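Local coordinates for putative iron-uptake ABC transport system,periplasmic iron-binding protein (Campylobacter jejuni, PDB 3E13) that binds ferric iron in the periplasm and probably delivers it to an ABC transporter for uptake into the cell, at residues A[128-131]-A[132-135]; A[256-260]-A[261-265]; A[280-283]-A[284-287]. All coordinates share one frame; numbering follows the deposited sequence.

Contact 1: residues A[128-131]-A[132-135]; sequences AEFK and GEIV
Glu133 folds back alongside Phe130, the residue three places before it, and meets it with both backbone and side chain. Its N-H donates to Phe130 O at 2.9 Å, with an N-H...O angle of 141°; the donor stands above the carbonyl plane, clear of the lone-pair directions, a bent geometry imposed by so tight a reversal. The carboxylate of the same residue comes to the rim of the Phe130 ring, where OE2 lies 3.3 Å from CD1, at the edge and near the ring plane. This approach probably sets the carboxylate's negative charge against the ring's C-H edge and not against the pi cloud; the carboxylate plane itself is tilted 59° from that of the ring. Glu133 gets there with CG anti to its own carbonyl carbon and the rest of the chain extended, which carries the carboxylate back to the Phe130 ring edge.

The backbone between them is a type II beta turn from Phe130 to Glu133, leading from the 3-10 segment 128-129 into strand 134-135. Lys131 and Gly132 occupy its two corners, and Gly132 adopts the positive phi (81°) that a type II turn needs at its third position. Before the turn, Lys131 N donates to Ala128 O at 3.1 Å, closing the short 3-10 segment.

Beneath the turn the packing is apolar: CD1 of Ile134 rests against CB of Phe130 at 4.0 Å. One face of the phenyl ring carries Glu129 CG, 3.4 Å above its plane, and the Phe130 side chain also touches Met119. Lys131 stretches the other way in a fully extended chain to a salt bridge with Glu169 on helix 157-170, while beyond the turn Val135 pairs by backbone hydrogen bonding with Phe193 of the neighbouring parallel strand 193-197.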
ATOM      1  N   ALA A 128      19.507  18.187   3.731  1.00 16.20           N
ATOM      2  CA  ALA A 128      20.926  17.830   3.846  1.00 16.50           C
ATOM      3  C   ALA A 128      21.367  17.305   5.200  1.00 16.64           C
ATOM      4  O   ALA A 128      22.295  16.497   5.300  1.00 15.13           O
ATOM      5  CB  ALA A 128      21.778  19.035   3.449  1.00 17.08           C
ATOM      6  N   GLU A 129      20.739  17.777   6.267  1.00 16.88           N
ATOM      7  CA  GLU A 129      21.069  17.330   7.602  1.00 18.78           C
ATOM      8  C   GLU A 129      20.888  15.821   7.841  1.00 17.42           C
ATOM      9  O   GLU A 129      21.480  15.254   8.782  1.00 18.96           O
ATOM     10  CB  GLU A 129      20.282  18.130   8.654  1.00 19.51           C
ATOM     11  CG  GLU A 129      18.778  17.995   8.610  1.00 23.65           C
ATOM     12  CD  GLU A 129      18.081  19.173   9.271  1.00 29.14           C
ATOM     13  OE1 GLU A 129      17.789  20.167   8.563  1.00 31.64           O
ATOM     14  OE2 GLU A 129      17.860  19.098  10.499  1.00 30.19           O
ATOM     15  N   PHE A 130      20.087  15.170   6.984  1.00 16.61           N
ATOM     16  CA  PHE A 130      19.837  13.741   7.116  1.00 15.79           C
ATOM     17  C   PHE A 130      20.589  12.904   6.094  1.00 15.79           C
ATOM     18  O   PHE A 130      20.306  11.711   5.930  1.00 14.71           O
ATOM     19  CB  PHE A 130      18.322  13.460   7.047  1.00 15.52           C
ATOM     20  CG  PHE A 130      17.550  14.153   8.123  1.00 15.52           C
ATOM     21  CD1 PHE A 130      17.704  13.769   9.438  1.00 16.56           C
ATOM     22  CD2 PHE A 130      16.741  15.241   7.844  1.00 16.31           C
ATOM     23  CE1 PHE A 130      17.004  14.409  10.478  1.00 18.04           C
ATOM     24  CE2 PHE A 130      16.040  15.868   8.873  1.00 17.29           C
ATOM     25  CZ  PHE A 130      16.163  15.436  10.174  1.00 16.42           C
ATOM     26  N   LYS A 131      21.601  13.490   5.436  1.00 16.03           N
ATOM     27  CA  LYS A 131      22.401  12.710   4.485  1.00 15.81           C
ATOM     28  C   LYS A 131      23.014  11.493   5.160  1.00 15.70           C
ATOM     29  O   LYS A 131      23.638  11.609   6.237  1.00 16.75           O
ATOM     30  CB  LYS A 131      23.511  13.573   3.847  1.00 16.01           C
ATOM     31  CG  LYS A 131      24.224  12.862   2.717  1.00 17.43           C
ATOM     32  CD  LYS A 131      25.106  13.786   1.890  1.00 22.44           C
ATOM     33  CE  LYS A 131      25.947  13.001   0.860  1.00 26.03           C
ATOM     34  NZ  LYS A 131      26.612  13.869  -0.211  1.00 27.51           N
ATOM     35  N   GLY A 132      22.804  10.330   4.540  1.00 15.00           N
ATOM     36  CA  GLY A 132      23.308   9.057   5.013  1.00 14.43           C
ATOM     37  C   GLY A 132      22.491   8.416   6.109  1.00 14.59           C
ATOM     38  O   GLY A 132      22.881   7.383   6.658  1.00 15.15           O
ATOM     39  N   GLU A 133      21.352   9.017   6.409  1.00 13.75           N
ATOM     40  CA  GLU A 133      20.575   8.618   7.592  1.00 13.81           C
ATOM     41  C   GLU A 133      19.206   8.024   7.249  1.00 14.24           C
ATOM     42  O   GLU A 133      18.506   7.555   8.162  1.00 13.32           O
ATOM     43  CB  GLU A 133      20.383   9.808   8.538  1.00 15.37           C
ATOM     44  CG  GLU A 133      21.680  10.296   9.194  1.00 18.55           C
ATOM     45  CD  GLU A 133      21.449  11.482  10.137  1.00 26.05           C
ATOM     46  OE1 GLU A 133      22.382  11.920  10.866  1.00 31.26           O
ATOM     47  OE2 GLU A 133      20.310  11.974  10.181  1.00 30.45           O
ATOM     48  N   ILE A 134      18.870   7.990   5.974  1.00 13.39           N
ATOM     49  CA  ILE A 134      17.532   7.555   5.512  1.00 14.04           C
ATOM     50  C   ILE A 134      17.652   6.259   4.738  1.00 12.40           C
ATOM     51  O   ILE A 134      18.603   6.082   3.983  1.00 12.21           O
ATOM     52  CB  ILE A 134      16.933   8.618   4.579  1.00 14.87           C
ATOM     53  CG1 ILE A 134      16.999  10.013   5.194  1.00 17.33           C
ATOM     54  CG2 ILE A 134      15.503   8.245   4.158  1.00 18.93           C
ATOM     55  CD1 ILE A 134      16.279  10.134   6.397  1.00 16.65           C
ATOM     56  N   VAL A 135      16.666   5.356   4.855  1.00 10.58           N
ATOM     57  CA  VAL A 135      16.530   4.236   3.931  1.00  9.61           C
ATOM     58  C   VAL A 135      15.098   4.192   3.353  1.00  9.91           C
ATOM     59  O   VAL A 135      14.118   4.477   4.049  1.00 10.25           O
ATOM     60  CB  VAL A 135      16.903   2.854   4.568  1.00 10.13           C
ATOM     61  CG1 VAL A 135      18.423   2.767   4.775  1.00 11.91           C
ATOM     62  CG2 VAL A 135      16.220   2.649   5.908  1.00 10.45           C
TER

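Contact 2: residues A[256-260]-A[261-265]; sequences FMLSP and EIQKI
Gln263 reaches back from the first turn of its helix to donate NE2 to Met257 O, at 2.9 Å and an N-H...O angle of 164°. The acceptor lies close to the plane of the amide, and Gln263 gets there by bending at chi2 (-86°), which swings the amide back toward the preceding helix. The amide is held by four bonds in all: NE2 also donates to Ile99 O of strand 97-109, and OE1 accepts from the backbone N of Ile275 and of Arg276, an arrangement that would help fix its rotation. Its backbone N, meanwhile, donates to Ser259 O at 3.0 Å in a nearly straight bond.

A second polar group lies at Ser259. Its OG donates to Phe256 O at 2.7 Å, in the carbonyl plane and on a lone pair; the same oxygen accepts Ser259 N, so two donors of one residue satisfy it. OG reaches it by standing between its own backbone N and carbonyl carbon.

These bonds define a tight helix-to-helix junction: between helices 247-257 and 260-268, Ser259 takes the N-cap position, Pro260 opens the second helix, and Lys264 N donates to Pro260 O as the regular helical pattern sets in. This junction packs against helix 14-26 of the solute-binding protein fold.

Ile262 packs back against Phe256 and Met257. Its CG1 sits over one face of the Phe256 ring, 3.8 Å from the centroid and 20° off the normal, a CH-pi contact, while CD1 comes to 3.5 Å from CE2. On another side its CG2 meets CE of Met257. Phe22 of helix 14-26 packs edge-to-face with Phe256, and Ile18 of the same helix touches both Met257 and Ile262.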
ATOM      1  N   PHE A 256     -17.156 -10.271  -0.516  1.00  9.96           N
ATOM      2  CA  PHE A 256     -16.622 -11.043   0.591  1.00  9.86           C
ATOM      3  C   PHE A 256     -15.441 -10.297   1.256  1.00  9.57           C
ATOM      4  O   PHE A 256     -15.283 -10.313   2.480  1.00 10.28           O
ATOM      5  CB  PHE A 256     -16.195 -12.410   0.048  1.00  9.78           C
ATOM      6  CG  PHE A 256     -15.714 -13.374   1.088  1.00 11.38           C
ATOM      7  CD1 PHE A 256     -16.609 -13.972   1.967  1.00 14.48           C
ATOM      8  CD2 PHE A 256     -14.367 -13.702   1.186  1.00 12.45           C
ATOM      9  CE1 PHE A 256     -16.173 -14.911   2.919  1.00 14.21           C
ATOM     10  CE2 PHE A 256     -13.933 -14.640   2.167  1.00 13.58           C
ATOM     11  CZ  PHE A 256     -14.854 -15.210   3.021  1.00 14.58           C
ATOM     12  N   MET A 257     -14.629  -9.607   0.466  1.00  8.49           N
ATOM     13  CA  MET A 257     -13.493  -8.863   1.018  1.00  9.76           C
ATOM     14  C   MET A 257     -13.938  -7.710   1.926  1.00  9.28           C
ATOM     15  O   MET A 257     -13.162  -7.299   2.785  1.00  9.38           O
ATOM     16  CB  MET A 257     -12.616  -8.304  -0.081  1.00  9.10           C
ATOM     17  CG  MET A 257     -11.805  -9.348  -0.885  1.00 11.24           C
ATOM     18  SD  MET A 257     -10.882 -10.481   0.100  1.00 11.43           S
ATOM     19  CE  MET A 257      -9.823  -9.359   0.933  1.00 12.24           C
ATOM     20  N   LEU A 258     -15.162  -7.227   1.777  1.00  8.85           N
ATOM     21  CA  LEU A 258     -15.703  -6.169   2.656  1.00  8.84           C
ATOM     22  C   LEU A 258     -16.605  -6.721   3.735  1.00  9.37           C
ATOM     23  O   LEU A 258     -17.254  -5.942   4.440  1.00  8.94           O
ATOM     24  CB  LEU A 258     -16.401  -5.065   1.826  1.00 10.62           C
ATOM     25  CG  LEU A 258     -15.555  -3.893   1.351  1.00 11.39           C
ATOM     26  CD1 LEU A 258     -15.090  -3.029   2.504  1.00 13.87           C
ATOM     27  CD2 LEU A 258     -14.402  -4.397   0.493  1.00 10.73           C
ATOM     28  N   SER A 259     -16.693  -8.043   3.854  1.00  9.06           N
ATOM     29  CA  SER A 259     -17.548  -8.646   4.900  1.00  9.24           C
ATOM     30  C   SER A 259     -16.936  -8.441   6.281  1.00  9.33           C
ATOM     31  O   SER A 259     -15.758  -8.222   6.417  1.00  9.25           O
ATOM     32  CB  SER A 259     -17.763 -10.124   4.613  1.00  9.71           C
ATOM     33  OG  SER A 259     -16.600 -10.898   4.730  1.00  9.87           O
ATOM     34  N   PRO A 260     -17.771  -8.456   7.321  1.00  9.75           N
ATOM     35  CA  PRO A 260     -17.290  -8.256   8.687  1.00  9.97           C
ATOM     36  C   PRO A 260     -16.137  -9.123   9.105  1.00 10.82           C
ATOM     37  O   PRO A 260     -15.154  -8.574   9.649  1.00 10.92           O
ATOM     38  CB  PRO A 260     -18.545  -8.525   9.521  1.00 10.15           C
ATOM     39  CG  PRO A 260     -19.678  -8.141   8.601  1.00  9.31           C
ATOM     40  CD  PRO A 260     -19.238  -8.573   7.227  1.00 10.55           C
ATOM     41  N   GLU A 261     -16.205 -10.431   8.832  1.00 11.32           N
ATOM     42  CA  GLU A 261     -15.166 -11.347   9.251  1.00 12.05           C
ATOM     43  C   GLU A 261     -13.842 -11.090   8.552  1.00 10.72           C
ATOM     44  O   GLU A 261     -12.800 -11.141   9.181  1.00 11.06           O
ATOM     45  CB  GLU A 261     -15.572 -12.838   9.104  1.00 13.12           C
ATOM     46  CG  GLU A 261     -14.480 -13.774   9.603  1.00 16.87           C
ATOM     47  CD  GLU A 261     -14.826 -15.249   9.661  1.00 22.83           C
ATOM     48  OE1 GLU A 261     -15.796 -15.677   9.018  1.00 24.01           O
ATOM     49  OE2 GLU A 261     -14.102 -15.968  10.419  1.00 25.08           O
ATOM     50  N   ILE A 262     -13.911 -10.745   7.270  1.00 10.57           N
ATOM     51  CA  ILE A 262     -12.702 -10.599   6.496  1.00 10.01           C
ATOM     52  C   ILE A 262     -12.027  -9.256   6.814  1.00 10.10           C
ATOM     53  O   ILE A 262     -10.795  -9.184   6.918  1.00  9.12           O
ATOM     54  CB  ILE A 262     -13.015 -10.759   5.014  1.00 10.49           C
ATOM     55  CG1 ILE A 262     -13.613 -12.138   4.761  1.00 12.35           C
ATOM     56  CG2 ILE A 262     -11.784 -10.544   4.172  1.00  9.97           C
ATOM     57  CD1 ILE A 262     -12.684 -13.344   5.193  1.00 11.61           C
ATOM     58  N   GLN A 263     -12.827  -8.207   7.001  1.00  9.24           N
ATOM     59  CA  GLN A 263     -12.274  -6.931   7.408  1.00  9.21           C
ATOM     60  C   GLN A 263     -11.614  -7.042   8.771  1.00 10.11           C
ATOM     61  O   GLN A 263     -10.575  -6.441   9.024  1.00  9.57           O
ATOM     62  CB  GLN A 263     -13.344  -5.851   7.371  1.00  9.10           C
ATOM     63  CG  GLN A 263     -13.789  -5.547   5.954  1.00  9.21           C
ATOM     64  CD  GLN A 263     -12.909  -4.530   5.310  1.00  8.47           C
ATOM     65  OE1 GLN A 263     -12.744  -3.436   5.832  1.00 10.34           O
ATOM     66  NE2 GLN A 263     -12.281  -4.908   4.213  1.00  8.34           N
ATOM     67  N   LYS A 264     -12.211  -7.844   9.662  1.00 10.24           N
ATOM     68  CA  LYS A 264     -11.584  -8.097  10.957  1.00 10.80           C
ATOM     69  C   LYS A 264     -10.233  -8.856  10.819  1.00 10.82           C
ATOM     70  O   LYS A 264      -9.262  -8.514  11.491  1.00 10.98           O
ATOM     71  CB  LYS A 264     -12.547  -8.812  11.916  1.00 11.99           C
ATOM     72  CG  LYS A 264     -11.989  -8.808  13.384  1.00 14.18           C
ATOM     73  CD  LYS A 264     -11.481  -7.439  13.866  1.00 17.93           C
ATOM     74  CE  LYS A 264     -11.501  -7.280  15.390  1.00 19.79           C
ATOM     75  NZ  LYS A 264     -10.471  -6.354  15.853  1.00 19.76           N
ATOM     76  N   ILE A 265     -10.151  -9.841   9.947  1.00 11.02           N
ATOM     77  CA  ILE A 265      -8.886 -10.542   9.731  1.00 10.83           C
ATOM     78  C   ILE A 265      -7.831  -9.584   9.181  1.00  9.85           C
ATOM     79  O   ILE A 265      -6.659  -9.637   9.543  1.00  9.93           O
ATOM     80  CB  ILE A 265      -9.091 -11.724   8.787  1.00 11.69           C
ATOM     81  CG1 ILE A 265      -9.930 -12.812   9.493  1.00 12.44           C
ATOM     82  CG2 ILE A 265      -7.734 -12.240   8.222  1.00 11.07           C
ATOM     83  CD1 ILE A 265     -10.242 -13.942   8.582  1.00 13.32           C
TER

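Contact 3: residues A[280-283]-A[284-287]; sequences ELSQ and TVKD
Ser282 and Val285 form the N-terminal cap of helix 283-288. Ser282 is the N-cap residue, and its OG accepts from Val285 N in a long, weak capping bond of 3.5 Å. The hydroxyl has a stronger partner in Thr267 O, on helix 260-268, so one side chain ties the start of this helix to the preceding one. Regular helical bonding then begins: Lys286 N donates to Ser282 O at 3.0 Å, nearly straight, and Asp287 N to Gln283 O.

Among the apolar contacts, Leu281 CD1 meets Val285 CG1 at 4.0 Å, the two side chains crossing at about a right angle where the loop meets the first turn. Tyr271 and Phe273 also touch Val285. The aliphatic chain of Lys286 forms a group of its own: it lies back across the cap, with CG against Leu281 CB, and runs alongside the Gln283 side chain, pointing the same way.

The charged contact lies at the end of that chain. A bend at chi4 (-47°) brings Lys286 NZ to Glu280 OE1 for a salt bridge of 3.1 Å, approaching nearly along the C-O axis of the carboxylate. One water joins the same group: it donates to Glu280 OE1 at 2.8 Å and accepts from Leu281 N at 3.0 Å.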
ATOM      1  N   GLU A 280     -13.661  -2.853  14.738  1.00 12.00           N
ATOM      2  CA  GLU A 280     -12.641  -2.402  15.688  1.00 12.71           C
ATOM      3  C   GLU A 280     -11.247  -2.726  15.194  1.00 11.78           C
ATOM      4  O   GLU A 280     -10.980  -3.820  14.681  1.00 11.86           O
ATOM      5  CB  GLU A 280     -12.872  -3.025  17.061  1.00 14.66           C
ATOM      6  CG  GLU A 280     -14.082  -2.431  17.773  1.00 19.93           C
ATOM      7  CD  GLU A 280     -13.820  -1.112  18.473  1.00 26.11           C
ATOM      8  OE1 GLU A 280     -12.616  -0.761  18.636  1.00 30.46           O
ATOM      9  OE2 GLU A 280     -14.820  -0.447  18.935  1.00 27.76           O
ATOM     10  N   LEU A 281     -10.341  -1.786  15.401  1.00 12.35           N
ATOM     11  CA  LEU A 281      -8.929  -2.010  15.122  1.00 11.53           C
ATOM     12  C   LEU A 281      -8.362  -3.083  16.038  1.00 11.78           C
ATOM     13  O   LEU A 281      -8.786  -3.248  17.154  1.00 11.07           O
ATOM     14  CB  LEU A 281      -8.121  -0.715  15.255  1.00 12.24           C
ATOM     15  CG  LEU A 281      -8.555   0.464  14.427  1.00 14.01           C
ATOM     16  CD1 LEU A 281      -7.672   1.652  14.678  1.00 13.62           C
ATOM     17  CD2 LEU A 281      -8.640   0.119  12.948  1.00 16.39           C
ATOM     18  N   SER A 282      -7.396  -3.852  15.550  1.00 10.61           N
ATOM     19  CA  SER A 282      -6.691  -4.810  16.369  1.00 10.56           C
ATOM     20  C   SER A 282      -5.855  -4.020  17.384  1.00  9.56           C
ATOM     21  O   SER A 282      -5.595  -2.820  17.210  1.00  9.93           O
ATOM     22  CB  SER A 282      -5.763  -5.675  15.527  1.00 10.42           C
ATOM     23  OG  SER A 282      -4.779  -4.876  14.931  1.00 12.27           O
ATOM     24  N   GLN A 283      -5.489  -4.677  18.477  1.00 10.34           N
ATOM     25  CA  GLN A 283      -4.825  -3.953  19.566  1.00 10.49           C
ATOM     26  C   GLN A 283      -3.457  -3.381  19.156  1.00  9.75           C
ATOM     27  O   GLN A 283      -3.088  -2.281  19.552  1.00 10.94           O
ATOM     28  CB  GLN A 283      -4.626  -4.851  20.797  1.00 11.19           C
ATOM     29  CG  GLN A 283      -5.826  -5.642  21.205  1.00 13.07           C
ATOM     30  CD  GLN A 283      -7.121  -4.891  21.196  1.00 12.13           C
ATOM     31  OE1 GLN A 283      -8.150  -5.415  20.637  1.00 19.82           O
ATOM     32  NE2 GLN A 283      -7.150  -3.713  21.770  1.00 12.88           N
ATOM     33  N   THR A 284      -2.723  -4.126  18.336  1.00  9.46           N
ATOM     34  CA  THR A 284      -1.461  -3.655  17.781  1.00  8.49           C
ATOM     35  C   THR A 284      -1.662  -2.388  16.973  1.00  8.81           C
ATOM     36  O   THR A 284      -0.896  -1.439  17.050  1.00  7.94           O
ATOM     37  CB  THR A 284      -0.891  -4.752  16.892  1.00  9.14           C
ATOM     38  OG1 THR A 284      -0.488  -5.862  17.713  1.00 10.01           O
ATOM     39  CG2 THR A 284       0.328  -4.328  16.195  1.00 10.31           C
ATOM     40  N   VAL A 285      -2.701  -2.371  16.162  1.00  8.77           N
ATOM     41  CA  VAL A 285      -2.940  -1.199  15.329  1.00  8.54           C
ATOM     42  C   VAL A 285      -3.379   0.007  16.209  1.00  8.80           C
ATOM     43  O   VAL A 285      -3.011   1.119  15.951  1.00  9.61           O
ATOM     44  CB  VAL A 285      -4.002  -1.513  14.241  1.00  9.03           C
ATOM     45  CG1 VAL A 285      -4.401  -0.313  13.468  1.00  9.81           C
ATOM     46  CG2 VAL A 285      -3.452  -2.596  13.281  1.00 11.13           C
ATOM     47  N   LYS A 286      -4.173  -0.213  17.235  1.00  9.10           N
ATOM     48  CA  LYS A 286      -4.478   0.864  18.145  1.00  9.34           C
ATOM     49  C   LYS A 286      -3.231   1.462  18.763  1.00  9.39           C
ATOM     50  O   LYS A 286      -3.132   2.667  18.947  1.00  9.55           O
ATOM     51  CB  LYS A 286      -5.372   0.339  19.270  1.00 10.59           C
ATOM     52  CG  LYS A 286      -6.762  -0.101  18.827  1.00 15.54           C
ATOM     53  CD  LYS A 286      -7.593  -0.619  20.016  1.00 20.93           C
ATOM     54  CE  LYS A 286      -9.059  -0.869  19.585  1.00 26.02           C
ATOM     55  NZ  LYS A 286      -9.685   0.281  18.788  1.00 32.61           N
ATOM     56  N   ASP A 287      -2.250   0.612  19.007  1.00  9.92           N
ATOM     57  CA  ASP A 287      -0.974   1.080  19.611  1.00  9.97           C
ATOM     58  C   ASP A 287      -0.135   1.925  18.660  1.00 11.37           C
ATOM     59  O   ASP A 287       0.806   2.611  19.106  1.00 11.55           O
ATOM     60  CB  ASP A 287      -0.159  -0.141  20.076  1.00  9.99           C
ATOM     61  CG  ASP A 287      -0.503  -0.580  21.486  1.00  9.04           C
ATOM     62  OD1 ASP A 287      -0.004  -1.651  21.854  1.00  9.00           O
ATOM     63  OD2 ASP A 287      -1.248   0.089  22.227  1.00  9.04           O
TER
HETATM   64  O   HOH W   1     -11.146   0.711  16.815  1.00 15.09           O

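All three contacts are local folds of the chain where a helix or strand begins, and each is only partly buried. Contacts 2 and 3 both place a serine at a helix N-cap, but only the hydroxyl of Ser282 makes the capping bond; that of Ser259 turns back to Phe256 O. The two touch: Lys264 NZ lies 2.8 Å from Glu280 O, a probable hydrogen bond. Contact 1 stands apart, its nearest atoms about 20 Å from contact 3, and introduces a strand instead. Contact 2 buries an amide against strand 97-109 and the loop at 275-276, and an isoleucine against helix 14-26; contact 3 adds a water-linked salt bridge at the surface, and contact 1 relies on a glycine-bearing turn.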